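PDB 5KZT: Peptide/nickel transport system substrate-binding protein from Listeria monocytogenes serotype 1/2a, which binds peptides as the OppA solute-binding protein and probably delivers them to a membrane transporter for uptake. Local coordinates for residues A[367-372]-A[397-402]; A[76-81]-A[146-151]; A[245-250]-A[501-506]; A[319-324]-A[482-487]. One frame throughout, in Å; residues are numbered along the deposited sequence.

Interaction 1 (A[367-372]-A[397-402])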
loop_
_atom_site.group_PDB
_atom_site.type_symbol
_atom_site.label_atom_id
_atom_site.label_comp_id
_atom_site.label_asym_id
_atom_site.label_seq_id
_atom_site.Cartn_x
_atom_site.Cartn_y
_atom_site.Cartn_z
ATOM N N ILE A 367 18.178 25.966 -10.172
ATOM C CA ILE A 367 17.230 25.462 -9.164
ATOM C C ILE A 367 17.937 24.329 -8.430
ATOM O O ILE A 367 18.572 23.488 -9.078
ATOM C CB ILE A 367 15.923 24.938 -9.821
ATOM C CG1 ILE A 367 15.011 26.102 -10.230
ATOM C CG2 ILE A 367 15.153 23.997 -8.887
ATOM C CD1 ILE A 367 13.860 25.723 -11.146
ATOM N N THR A 368 17.849 24.332 -7.094
ATOM C CA THR A 368 18.205 23.169 -6.246
ATOM C C THR A 368 16.943 22.568 -5.667
ATOM O O THR A 368 16.111 23.290 -5.134
ATOM C CB THR A 368 19.127 23.567 -5.074
ATOM O OG1 THR A 368 20.320 24.160 -5.593
ATOM C CG2 THR A 368 19.519 22.344 -4.221
ATOM N N VAL A 369 16.793 21.251 -5.779
ATOM C CA VAL A 369 15.714 20.541 -5.110
ATOM C C VAL A 369 16.240 19.259 -4.508
ATOM O O VAL A 369 17.199 18.679 -5.017
ATOM C CB VAL A 369 14.520 20.228 -6.048
ATOM C CG1 VAL A 369 13.706 21.491 -6.304
ATOM C CG2 VAL A 369 14.971 19.564 -7.347
ATOM N N GLU A 370 15.581 18.813 -3.434
ATOM C CA GLU A 370 15.954 17.600 -2.717
ATOM C C GLU A 370 15.011 16.458 -3.107
ATOM O O GLU A 370 13.789 16.614 -3.042
ATOM C CB GLU A 370 15.943 17.903 -1.216
ATOM C CG GLU A 370 15.744 16.766 -0.217
ATOM C CD GLU A 370 15.208 17.328 1.113
ATOM O OE1 GLU A 370 13.949 17.261 1.410
ATOM O OE2 GLU A 370 16.063 17.892 1.838
ATOM N N PHE A 371 15.594 15.329 -3.517
ATOM C CA PHE A 371 14.848 14.142 -3.898
ATOM C C PHE A 371 14.837 13.164 -2.714
ATOM O O PHE A 371 15.906 12.726 -2.266
ATOM C CB PHE A 371 15.502 13.496 -5.119
ATOM C CG PHE A 371 14.721 12.351 -5.681
ATOM C CD1 PHE A 371 13.437 12.545 -6.173
ATOM C CD2 PHE A 371 15.256 11.071 -5.706
ATOM C CE1 PHE A 371 12.701 11.480 -6.686
ATOM C CE2 PHE A 371 14.523 10.000 -6.208
ATOM C CZ PHE A 371 13.243 10.204 -6.705
ATOM N N THR A 372 13.649 12.820 -2.217
ATOM C CA THR A 372 13.532 11.841 -1.134
ATOM C C THR A 372 13.216 10.416 -1.626
ATOM O O THR A 372 12.283 10.203 -2.400
ATOM C CB THR A 372 12.491 12.268 -0.091
ATOM O OG1 THR A 372 12.892 13.504 0.500
ATOM C CG2 THR A 372 12.373 11.244 1.026
ATOM N N LEU A 397 20.202 22.532 -12.968
ATOM C CA LEU A 397 19.469 21.794 -11.941
ATOM C C LEU A 397 20.461 21.044 -11.061
ATOM O O LEU A 397 21.307 20.299 -11.565
ATOM C CB LEU A 397 18.474 20.818 -12.582
ATOM C CG LEU A 397 17.625 19.982 -11.618
ATOM C CD1 LEU A 397 16.681 20.837 -10.792
ATOM C CD2 LEU A 397 16.835 18.932 -12.376
ATOM N N THR A 398 20.388 21.297 -9.759
ATOM C CA THR A 398 21.049 20.496 -8.745
ATOM C C THR A 398 19.963 19.683 -8.058
ATOM O O THR A 398 18.888 20.214 -7.742
ATOM C CB THR A 398 21.746 21.359 -7.686
ATOM O OG1 THR A 398 22.728 22.182 -8.308
ATOM C CG2 THR A 398 22.440 20.506 -6.640
ATOM N N VAL A 399 20.240 18.400 -7.862
ATOM C CA VAL A 399 19.359 17.492 -7.110
ATOM C C VAL A 399 20.137 16.959 -5.900
ATOM O O VAL A 399 21.124 16.241 -6.077
ATOM C CB VAL A 399 18.866 16.338 -7.995
ATOM C CG1 VAL A 399 18.021 15.354 -7.183
ATOM C CG2 VAL A 399 18.071 16.891 -9.174
ATOM N N LYS A 400 19.730 17.363 -4.691
ATOM C CA LYS A 400 20.305 16.835 -3.436
ATOM C C LYS A 400 19.569 15.547 -3.148
ATOM O O LYS A 400 18.361 15.465 -3.375
ATOM C CB LYS A 400 20.093 17.748 -2.211
ATOM C CG LYS A 400 20.414 19.224 -2.352
ATOM C CD LYS A 400 21.822 19.597 -1.890
ATOM C CE LYS A 400 22.825 19.515 -3.038
ATOM N NZ LYS A 400 24.225 19.769 -2.606
ATOM N N LEU A 401 20.282 14.554 -2.633
ATOM C CA LEU A 401 19.673 13.266 -2.308
ATOM C C LEU A 401 19.415 13.081 -0.814
ATOM O O LEU A 401 20.283 13.292 0.004
ATOM C CB LEU A 401 20.545 12.125 -2.832
ATOM C CG LEU A 401 20.723 12.056 -4.351
ATOM C CD1 LEU A 401 21.514 10.812 -4.716
ATOM C CD2 LEU A 401 19.370 12.093 -5.055
ATOM N N LYS A 402 18.201 12.648 -0.479
ATOM C CA LYS A 402 17.832 12.275 0.873
ATOM C C LYS A 402 17.346 10.830 0.789
ATOM O O LYS A 402 16.498 10.506 -0.047
ATOM C CB LYS A 402 16.733 13.215 1.351
ATOM C CG LYS A 402 16.374 13.125 2.808
ATOM C CD LYS A 402 15.470 14.294 3.187
ATOM C CE LYS A 402 15.206 14.344 4.675
ATOM N NZ LYS A 402 16.433 14.637 5.467
HETATM O O HOH W 1 21.770 24.451 -9.685
#
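Ile367 to Thr372 and Leu397 to Lys402 pair as neighbouring parallel strands, the two strands of a beta-alpha-beta unit whose helix is 377-393. Five backbone bonds join them, running alternately each way, among them Phe371 N to Lys400 O at 2.8 Å and Thr398 N to Ile367 O at 2.9 Å. One face of the pair carries Ile367, Val369, Phe371, Leu397, Val399 and Leu401, apolar residues suited to a sheet covered by helices 348-362 and 377-393. There Leu397 CD1 rests on Ile367 CG2 (4.0 Å) and also reaches Val369 CG2. Phe371 has its CG anti to the backbone N (chi1 -174°), which swings the ring away from the second strand; its CB is left to meet Val399 CG1 at 3.7 Å, while Leu401 CD2 sits at the ring edge.

The other face is polar and more open. The side chains of Thr368 and Thr398 lie side by side, pointing the same way, with Thr368 OG1 3.8 Å from Thr398 CB, and a water bonds Thr398 OG1 at 2.8 Å. Lys402 lays its aliphatic CD against Glu370 CD at 3.7 Å, but NZ stays 4.9 Å from Glu370 OE2, and it is Arg281 that forms a salt bridge with Glu370. Long, flexible side chains suit this face because their methylenes can pack while their charges reach solvent or other partners. Parallel neighbours joined through a helix in this way make the classical beta-alpha-beta crossover of alpha/beta domains.

Interaction 2 (A[76-81]-A[146-151]); sequences YTIKLR and LEVTLS
Tyr76 and Val148 form one end of an antiparallel strand pair, Ile78 and Leu146 the other, within the four-stranded antiparallel sheet that also holds strands 68-69 and 138-140. Both are hydrogen-bonded pairs, each closed by two backbone bonds; Tyr76 N to Val148 O, for example, is 2.8 Å long with an N-H...O angle of 176°. Between them Thr77 and Glu147 make the non-hydrogen-bonded pair.

The tightly packed face carries Tyr76, Ile78, Leu146 and Val148, and helix 94-105 lies against it through Ala94, Tyr97 and Trp101. Branched aliphatic residues fill such a face well: Ile78 CD1 reaches diagonally to Val148 CG2 at 4.2 Å. Beyond the paired residues, Leu80 CD2 crosses to Leu146 CD1 at 4.1 Å, extending the apolar layer past the strand end. At the other end Tyr76 holds its CG anti to the carbonyl carbon (chi1 -74°), and CE1 of the ring meets Leu150 CD1 at 3.6 Å, so the tyrosine adds a broad apolar surface where strand 145-149 gives way to loop.

The opposite face is looser and partly open to solvent. Thr77 and Glu147 barely touch, with Thr77 OG1 4.3 Å from Glu147 CG, and polar ends suit a place where water can mediate. One water bridges them, donating to Glu147 OE2 at 2.8 Å and lying 2.5 Å from Thr77 OG1, a short distance whose exact value is uncertain.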
loop_
_atom_site.group_PDB
_atom_site.type_symbol
_atom_site.label_atom_id
_atom_site.label_comp_id
_atom_site.label_asym_id
_atom_site.label_seq_id
_atom_site.Cartn_x
_atom_site.Cartn_y
_atom_site.Cartn_z
ATOM N N TYR A 76 -26.478 -4.850 4.332
ATOM C CA TYR A 76 -25.857 -6.146 4.552
ATOM C C TYR A 76 -26.083 -6.569 6.003
ATOM O O TYR A 76 -25.651 -5.883 6.934
ATOM C CB TYR A 76 -24.348 -6.061 4.254
ATOM C CG TYR A 76 -23.976 -5.992 2.770
ATOM C CD1 TYR A 76 -24.350 -4.911 1.980
ATOM C CD2 TYR A 76 -23.224 -6.998 2.170
ATOM C CE1 TYR A 76 -24.005 -4.845 0.639
ATOM C CE2 TYR A 76 -22.880 -6.939 0.825
ATOM C CZ TYR A 76 -23.281 -5.855 0.072
ATOM O OH TYR A 76 -22.958 -5.763 -1.255
ATOM N N THR A 77 -26.753 -7.699 6.197
ATOM C CA THR A 77 -26.988 -8.269 7.537
ATOM C C THR A 77 -26.059 -9.483 7.706
ATOM O O THR A 77 -26.192 -10.474 6.989
ATOM C CB THR A 77 -28.460 -8.668 7.713
ATOM O OG1 THR A 77 -29.301 -7.537 7.405
ATOM C CG2 THR A 77 -28.740 -9.118 9.144
ATOM N N ILE A 78 -25.127 -9.383 8.645
ATOM C CA ILE A 78 -23.964 -10.276 8.721
ATOM C C ILE A 78 -23.908 -10.962 10.073
ATOM O O ILE A 78 -23.863 -10.290 11.089
ATOM C CB ILE A 78 -22.656 -9.498 8.520
ATOM C CG1 ILE A 78 -22.662 -8.790 7.150
ATOM C CG2 ILE A 78 -21.450 -10.426 8.607
ATOM C CD1 ILE A 78 -21.566 -7.767 6.956
ATOM N N LYS A 79 -23.918 -12.289 10.075
ATOM C CA LYS A 79 -23.791 -13.074 11.289
ATOM C C LYS A 79 -22.310 -13.312 11.513
ATOM O O LYS A 79 -21.586 -13.602 10.574
ATOM C CB LYS A 79 -24.552 -14.398 11.177
ATOM C CG LYS A 79 -26.047 -14.178 11.038
ATOM C CD LYS A 79 -26.808 -15.468 10.853
ATOM C CE LYS A 79 -26.805 -16.312 12.109
ATOM N NZ LYS A 79 -28.164 -16.871 12.313
ATOM N N LEU A 80 -21.878 -13.177 12.761
ATOM C CA LEU A 80 -20.470 -13.311 13.126
ATOM C C LEU A 80 -20.185 -14.675 13.739
ATOM O O LEU A 80 -21.062 -15.284 14.332
ATOM C CB LEU A 80 -20.091 -12.227 14.122
ATOM C CG LEU A 80 -20.308 -10.794 13.658
ATOM C CD1 LEU A 80 -19.939 -9.830 14.774
ATOM C CD2 LEU A 80 -19.489 -10.531 12.402
ATOM N N ARG A 81 -18.938 -15.133 13.612
ATOM C CA ARG A 81 -18.519 -16.380 14.250
ATOM C C ARG A 81 -18.693 -16.284 15.767
ATOM O O ARG A 81 -18.236 -15.336 16.390
ATOM C CB ARG A 81 -17.053 -16.694 13.922
ATOM C CG ARG A 81 -16.804 -17.081 12.474
ATOM C CD ARG A 81 -15.530 -17.890 12.352
ATOM N NE ARG A 81 -15.742 -19.236 12.868
ATOM C CZ ARG A 81 -16.129 -20.288 12.142
ATOM N NH1 ARG A 81 -16.343 -20.189 10.824
ATOM N NH2 ARG A 81 -16.270 -21.473 12.742
ATOM N N LEU A 146 -24.226 -8.007 12.734
ATOM C CA LEU A 146 -24.079 -6.635 12.233
ATOM C C LEU A 146 -25.092 -6.342 11.146
ATOM O O LEU A 146 -25.451 -7.227 10.338
ATOM C CB LEU A 146 -22.694 -6.409 11.632
ATOM C CG LEU A 146 -21.498 -6.416 12.564
ATOM C CD1 LEU A 146 -20.230 -6.509 11.748
ATOM C CD2 LEU A 146 -21.492 -5.189 13.469
ATOM N N GLU A 147 -25.551 -5.089 11.124
ATOM C CA GLU A 147 -26.202 -4.541 9.966
ATOM C C GLU A 147 -25.325 -3.403 9.451
ATOM O O GLU A 147 -25.138 -2.408 10.155
ATOM C CB GLU A 147 -27.589 -4.018 10.281
ATOM C CG GLU A 147 -28.372 -3.684 9.017
ATOM C CD GLU A 147 -29.623 -2.880 9.285
ATOM O OE1 GLU A 147 -29.515 -1.650 9.589
ATOM O OE2 GLU A 147 -30.722 -3.465 9.175
ATOM N N VAL A 148 -24.804 -3.574 8.233
ATOM C CA VAL A 148 -23.978 -2.551 7.557
ATOM C C VAL A 148 -24.799 -1.941 6.435
ATOM O O VAL A 148 -25.344 -2.659 5.589
ATOM C CB VAL A 148 -22.684 -3.174 6.987
ATOM C CG1 VAL A 148 -21.895 -2.166 6.142
ATOM C CG2 VAL A 148 -21.820 -3.738 8.117
ATOM N N THR A 149 -24.888 -0.617 6.427
ATOM C CA THR A 149 -25.617 0.102 5.395
ATOM C C THR A 149 -24.589 0.880 4.576
ATOM O O THR A 149 -23.790 1.659 5.126
ATOM C CB THR A 149 -26.695 1.042 6.003
ATOM O OG1 THR A 149 -27.615 0.283 6.791
ATOM C CG2 THR A 149 -27.502 1.730 4.907
ATOM N N LEU A 150 -24.586 0.650 3.267
ATOM C CA LEU A 150 -23.639 1.312 2.377
ATOM C C LEU A 150 -24.203 2.648 1.952
ATOM O O LEU A 150 -25.402 2.872 2.009
ATOM C CB LEU A 150 -23.370 0.472 1.132
ATOM C CG LEU A 150 -22.937 -0.960 1.395
ATOM C CD1 LEU A 150 -22.594 -1.620 0.073
ATOM C CD2 LEU A 150 -21.767 -1.000 2.359
ATOM N N SER A 151 -23.331 3.515 1.463
ATOM C CA SER A 151 -23.765 4.792 0.907
ATOM C C SER A 151 -24.388 4.590 -0.473
ATOM O O SER A 151 -25.257 5.349 -0.881
ATOM C CB SER A 151 -22.582 5.750 0.833
ATOM O OG SER A 151 -21.571 5.218 0.012
HETATM O O HOH W 2 -30.699 -6.232 8.940
#

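Interaction 3 (A[245-250]-A[501-506])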
loop_
_atom_site.group_PDB
_atom_site.type_symbol
_atom_site.label_atom_id
_atom_site.label_comp_id
_atom_site.label_asym_id
_atom_site.label_seq_id
_atom_site.Cartn_x
_atom_site.Cartn_y
_atom_site.Cartn_z
ATOM N N VAL A 245 17.937 -17.714 6.285
ATOM C CA VAL A 245 16.636 -17.281 5.773
ATOM C C VAL A 245 16.233 -18.190 4.642
ATOM O O VAL A 245 17.080 -18.789 3.996
ATOM C CB VAL A 245 16.613 -15.806 5.314
ATOM C CG1 VAL A 245 17.012 -14.886 6.460
ATOM C CG2 VAL A 245 17.492 -15.556 4.092
ATOM N N ASP A 246 14.927 -18.282 4.416
ATOM C CA ASP A 246 14.341 -19.186 3.434
ATOM C C ASP A 246 13.895 -18.510 2.138
ATOM O O ASP A 246 13.521 -19.190 1.182
ATOM C CB ASP A 246 13.162 -19.915 4.063
ATOM C CG ASP A 246 13.565 -20.707 5.277
ATOM O OD1 ASP A 246 14.559 -21.460 5.192
ATOM O OD2 ASP A 246 12.915 -20.565 6.333
ATOM N N ARG A 247 13.923 -17.182 2.126
ATOM C CA ARG A 247 13.484 -16.378 1.000
ATOM C C ARG A 247 14.187 -15.029 1.117
ATOM O O ARG A 247 14.241 -14.452 2.206
ATOM C CB ARG A 247 11.970 -16.239 1.056
ATOM C CG ARG A 247 11.320 -15.618 -0.153
ATOM C CD ARG A 247 9.824 -15.806 -0.068
ATOM N NE ARG A 247 9.101 -15.494 -1.295
ATOM C CZ ARG A 247 8.390 -14.398 -1.509
ATOM N NH1 ARG A 247 8.316 -13.429 -0.590
ATOM N NH2 ARG A 247 7.754 -14.268 -2.668
ATOM N N THR A 248 14.769 -14.545 0.025
ATOM C CA THR A 248 15.508 -13.290 0.061
ATOM C C THR A 248 15.320 -12.471 -1.221
ATOM O O THR A 248 15.377 -12.993 -2.322
ATOM C CB THR A 248 17.003 -13.549 0.363
ATOM O OG1 THR A 248 17.680 -12.310 0.604
ATOM C CG2 THR A 248 17.684 -14.294 -0.777
ATOM N N VAL A 249 15.162 -11.167 -1.056
ATOM C CA VAL A 249 14.954 -10.269 -2.181
ATOM C C VAL A 249 16.268 -10.033 -2.917
ATOM O O VAL A 249 17.295 -9.830 -2.279
ATOM C CB VAL A 249 14.447 -8.885 -1.725
ATOM C CG1 VAL A 249 14.232 -7.975 -2.946
ATOM C CG2 VAL A 249 13.186 -8.990 -0.909
ATOM N N LEU A 250 16.217 -10.037 -4.254
ATOM C CA LEU A 250 17.375 -9.777 -5.111
ATOM C C LEU A 250 17.111 -8.517 -5.905
ATOM O O LEU A 250 16.078 -8.395 -6.521
ATOM C CB LEU A 250 17.590 -10.915 -6.119
ATOM C CG LEU A 250 17.732 -12.328 -5.549
ATOM C CD1 LEU A 250 17.654 -13.339 -6.678
ATOM C CD2 LEU A 250 19.026 -12.471 -4.766
ATOM N N TYR A 501 13.259 -12.833 -6.066
ATOM C CA TYR A 501 13.692 -13.533 -4.865
ATOM C C TYR A 501 14.402 -14.814 -5.239
ATOM O O TYR A 501 14.166 -15.375 -6.318
ATOM C CB TYR A 501 12.513 -13.968 -3.990
ATOM C CG TYR A 501 11.587 -12.898 -3.465
ATOM C CD1 TYR A 501 10.507 -12.465 -4.211
ATOM C CD2 TYR A 501 11.759 -12.375 -2.188
ATOM C CE1 TYR A 501 9.625 -11.498 -3.724
ATOM C CE2 TYR A 501 10.895 -11.407 -1.682
ATOM C CZ TYR A 501 9.822 -10.981 -2.452
ATOM O OH TYR A 501 8.963 -10.032 -1.952
ATOM N N LEU A 502 15.272 -15.275 -4.347
ATOM C CA LEU A 502 15.528 -16.698 -4.241
ATOM C C LEU A 502 14.576 -17.200 -3.182
ATOM O O LEU A 502 14.403 -16.544 -2.152
ATOM C CB LEU A 502 16.968 -17.007 -3.851
ATOM C CG LEU A 502 18.072 -16.736 -4.867
ATOM C CD1 LEU A 502 19.365 -17.375 -4.373
ATOM C CD2 LEU A 502 17.733 -17.261 -6.257
ATOM N N GLN A 503 13.943 -18.347 -3.442
ATOM C CA GLN A 503 12.960 -18.930 -2.540
ATOM C C GLN A 503 13.211 -20.414 -2.409
ATOM O O GLN A 503 13.192 -21.108 -3.414
ATOM C CB GLN A 503 11.557 -18.708 -3.099
ATOM C CG GLN A 503 10.440 -19.180 -2.181
ATOM C CD GLN A 503 9.063 -18.852 -2.740
ATOM O OE1 GLN A 503 8.711 -17.687 -2.908
ATOM N NE2 GLN A 503 8.288 -19.885 -3.045
ATOM N N LYS A 504 13.412 -20.912 -1.186
ATOM C CA LYS A 504 13.699 -22.341 -1.011
ATOM C C LYS A 504 12.546 -23.189 -1.536
ATOM O O LYS A 504 11.370 -22.856 -1.324
ATOM C CB LYS A 504 13.923 -22.720 0.445
ATOM C CG LYS A 504 15.093 -22.036 1.112
ATOM C CD LYS A 504 16.438 -22.588 0.734
ATOM C CE LYS A 504 17.448 -21.841 1.600
ATOM N NZ LYS A 504 18.824 -22.157 1.234
ATOM N N ASP A 505 12.879 -24.302 -2.186
ATOM C CA ASP A 505 11.850 -25.178 -2.748
ATOM C C ASP A 505 10.866 -25.780 -1.723
ATOM O O ASP A 505 9.751 -26.142 -2.088
ATOM C CB ASP A 505 12.465 -26.296 -3.629
ATOM C CG ASP A 505 13.423 -27.226 -2.875
ATOM O OD1 ASP A 505 13.575 -27.146 -1.636
ATOM O OD2 ASP A 505 14.048 -28.064 -3.559
ATOM N N TYR A 506 11.281 -25.869 -0.462
ATOM C CA TYR A 506 10.454 -26.427 0.604
ATOM C C TYR A 506 9.328 -25.537 1.155
ATOM O O TYR A 506 8.497 -26.022 1.918
ATOM C CB TYR A 506 11.313 -26.977 1.745
ATOM C CG TYR A 506 12.322 -26.048 2.376
ATOM C CD1 TYR A 506 11.928 -24.981 3.175
ATOM C CD2 TYR A 506 13.687 -26.278 2.221
ATOM C CE1 TYR A 506 12.870 -24.161 3.788
ATOM C CE2 TYR A 506 14.639 -25.463 2.826
ATOM C CZ TYR A 506 14.222 -24.409 3.610
ATOM O OH TYR A 506 15.151 -23.589 4.204
HETATM O O HOH W 3 7.020 -16.226 -4.559
#
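Arg247 spreads its guanidinium flat over one face of the Tyr501 ring, with CZ 3.7 Å from the ring centroid and the planes 21° apart, a cation-pi stack. At the guanidinium edge, close to its plane, Gln503 OE1 accepts from NE at 2.8 Å. A water bonded to both NH2 and the same OE1 closes a small ring, and Tyr519 also bonds NH2, so the group is fixed in rotation. Arginine fits here by offering a flat face and in-plane N-H groups together; its chain, extended from CG to NE, carries them alongside Gln503. Val249 CG2 also touches the tyrosine, 3.4 Å from CE2.

The second ring, Tyr506, has Lys504 CB over one face and Asp246 OD1 at its edge. Its OH donates to OD1; the modelled 2.4 Å is very short and its exact length doubtful. Asp246 OD2 takes the backbone N of Asn18. The ammonium of Lys504 turns elsewhere, to Asp243 and Tyr240.

Backbone bonds such as Lys504 N to Asp246 O (2.9 Å) and Thr248 N to Leu502 O (3.0 Å) hold the segments together. On the face opposite Arg247 and Tyr501, Leu502 packs on Leu250 and helix 233-241. This is an antiparallel strand pair at one end of the long strand 491-503, within a mixed sheet of this solute-binding fold.

Interaction 4 (A[319-324]-A[482-487])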
loop_
_atom_site.group_PDB
_atom_site.type_symbol
_atom_site.label_atom_id
_atom_site.label_comp_id
_atom_site.label_asym_id
_atom_site.label_seq_id
_atom_site.Cartn_x
_atom_site.Cartn_y
_atom_site.Cartn_z
ATOM N N ASN A 319 3.891 4.176 -17.920
ATOM C CA ASN A 319 3.405 5.437 -18.496
ATOM C C ASN A 319 1.936 5.669 -18.130
ATOM O O ASN A 319 1.191 6.385 -18.826
ATOM C CB ASN A 319 3.590 5.393 -19.999
ATOM C CG ASN A 319 5.039 5.212 -20.395
ATOM O OD1 ASN A 319 5.416 4.188 -20.958
ATOM N ND2 ASN A 319 5.855 6.184 -20.097
ATOM N N ASN A 320 1.529 5.021 -17.036
ATOM C CA ASN A 320 0.216 5.117 -16.439
ATOM C C ASN A 320 0.370 4.961 -14.927
ATOM O O ASN A 320 1.249 4.227 -14.435
ATOM C CB ASN A 320 -0.700 4.000 -16.909
ATOM C CG ASN A 320 -0.911 3.997 -18.407
ATOM O OD1 ASN A 320 -0.085 3.474 -19.148
ATOM N ND2 ASN A 320 -2.016 4.586 -18.853
ATOM N N LEU A 321 -0.511 5.613 -14.188
ATOM C CA LEU A 321 -0.648 5.382 -12.760
ATOM C C LEU A 321 -1.233 4.005 -12.480
ATOM O O LEU A 321 -0.749 3.275 -11.598
ATOM C CB LEU A 321 -1.545 6.453 -12.140
ATOM C CG LEU A 321 -1.907 6.235 -10.687
ATOM C CD1 LEU A 321 -0.658 6.112 -9.828
ATOM C CD2 LEU A 321 -2.825 7.357 -10.217
ATOM N N VAL A 322 -2.287 3.661 -13.216
ATOM C CA VAL A 322 -2.938 2.364 -13.089
ATOM C C VAL A 322 -2.047 1.333 -13.791
ATOM O O VAL A 322 -1.616 1.562 -14.906
ATOM C CB VAL A 322 -4.363 2.376 -13.676
ATOM C CG1 VAL A 322 -4.965 0.970 -13.692
ATOM C CG2 VAL A 322 -5.249 3.357 -12.903
ATOM N N PRO A 323 -1.709 0.230 -13.104
ATOM C CA PRO A 323 -0.814 -0.755 -13.693
ATOM C C PRO A 323 -1.486 -1.582 -14.795
ATOM O O PRO A 323 -2.694 -1.793 -14.751
ATOM C CB PRO A 323 -0.406 -1.622 -12.501
ATOM C CG PRO A 323 -1.526 -1.474 -11.547
ATOM C CD PRO A 323 -1.979 -0.064 -11.688
ATOM N N GLU A 324 -0.693 -2.009 -15.778
ATOM C CA GLU A 324 -1.193 -2.883 -16.848
ATOM C C GLU A 324 -1.546 -4.229 -16.257
ATOM O O GLU A 324 -0.899 -4.678 -15.329
ATOM C CB GLU A 324 -0.144 -3.123 -17.911
ATOM C CG GLU A 324 0.302 -1.899 -18.672
ATOM C CD GLU A 324 1.229 -2.290 -19.790
ATOM O OE1 GLU A 324 0.743 -2.459 -20.936
ATOM O OE2 GLU A 324 2.431 -2.486 -19.502
ATOM N N LYS A 482 -5.865 11.057 -17.857
ATOM C CA LYS A 482 -5.344 12.090 -18.763
ATOM C C LYS A 482 -5.196 13.454 -18.093
ATOM O O LYS A 482 -4.213 14.165 -18.320
ATOM C CB LYS A 482 -6.224 12.234 -19.989
ATOM C CG LYS A 482 -5.529 13.000 -21.101
ATOM C CD LYS A 482 -6.489 13.365 -22.221
ATOM C CE LYS A 482 -5.807 14.249 -23.239
ATOM N NZ LYS A 482 -5.772 15.686 -22.852
ATOM N N ILE A 483 -6.172 13.800 -17.267
ATOM C CA ILE A 483 -6.144 15.052 -16.512
ATOM C C ILE A 483 -4.943 15.051 -15.550
ATOM O O ILE A 483 -4.160 15.994 -15.500
ATOM C CB ILE A 483 -7.456 15.263 -15.711
ATOM C CG1 ILE A 483 -8.652 15.377 -16.658
ATOM C CG2 ILE A 483 -7.357 16.531 -14.859
ATOM C CD1 ILE A 483 -9.985 15.377 -15.967
ATOM N N LEU A 484 -4.810 13.973 -14.799
ATOM C CA LEU A 484 -3.761 13.857 -13.773
ATOM C C LEU A 484 -2.352 13.933 -14.375
ATOM O O LEU A 484 -1.486 14.637 -13.858
ATOM C CB LEU A 484 -3.922 12.540 -13.013
ATOM C CG LEU A 484 -3.032 12.295 -11.806
ATOM C CD1 LEU A 484 -3.455 13.190 -10.661
ATOM C CD2 LEU A 484 -3.060 10.834 -11.366
ATOM N N LEU A 485 -2.154 13.203 -15.471
ATOM C CA LEU A 485 -0.832 12.991 -16.030
ATOM C C LEU A 485 -0.530 13.947 -17.182
ATOM O O LEU A 485 0.261 14.857 -17.015
ATOM C CB LEU A 485 -0.665 11.513 -16.448
ATOM C CG LEU A 485 -0.859 10.513 -15.304
ATOM C CD1 LEU A 485 -0.678 9.080 -15.795
ATOM C CD2 LEU A 485 0.065 10.795 -14.116
ATOM N N THR A 486 -1.179 13.754 -18.326
ATOM C CA THR A 486 -0.897 14.560 -19.505
ATOM C C THR A 486 -1.169 16.051 -19.275
ATOM O O THR A 486 -0.317 16.880 -19.583
ATOM C CB THR A 486 -1.674 14.037 -20.723
ATOM O OG1 THR A 486 -1.214 12.717 -21.036
ATOM C CG2 THR A 486 -1.485 14.948 -21.955
ATOM N N ASP A 487 -2.337 16.378 -18.716
ATOM C CA ASP A 487 -2.748 17.776 -18.559
ATOM C C ASP A 487 -2.021 18.511 -17.415
ATOM O O ASP A 487 -1.580 19.637 -17.597
ATOM C CB ASP A 487 -4.273 17.889 -18.366
ATOM C CG ASP A 487 -5.080 17.227 -19.496
ATOM O OD1 ASP A 487 -4.481 16.878 -20.561
ATOM O OD2 ASP A 487 -6.314 17.039 -19.309
#
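Leu485, near the end of helix 471-487, packs against the loop 319-324 in a buried helix-to-loop contact of this alpha/beta solute-binding protein. From CB, which heads toward the loop, CG lies anti to the carbonyl carbon (chi1 -59°) and carries CD1 onto the loop backbone. There CD1 lies 3.8 Å from Leu321 N and 4.1 Å from Asn320 CA, while the side chain also touches Ile491 and Pro493 of strand 491-503. A leucine suits this place because its methyl can nestle against backbone without needing a polar partner. The amide nitrogen of the buried Asn320, ND2, bonds Gly341 O and Glu481 OE2, and Glu481 also accepts from Val322 N, tying the loop to the same helix.

The helix widens here into a pi-type turn at 483-487, where Asp487 N bonds Lys482 O at 2.9 Å. One residue before Leu485, Leu484 points to the loop as well: its CD2 methyl crosses to Leu321 CD2 at 3.7 Å.

In the fold
Along the chain interaction 2 comes first and closes before the others open. Interaction 3 joins segments whose closest ends are 251 residues apart, and within its loop lies interaction 4, which in turn encloses interaction 1. Interactions 1 and 2 lie on opposite sides of the chain's centre, their own centres about 50 Å apart. Interactions 1 and 3 belong to the same branched mixed sheet although their nearest atoms are about 18 Å apart. Interactions 3 and 4, with centres about 34 Å apart, are linked because helix 471-487 leads into strand 491-503. The late chain thus returns to pack against much earlier parts, closing the fold, while interaction 2 belongs to a separate antiparallel sheet.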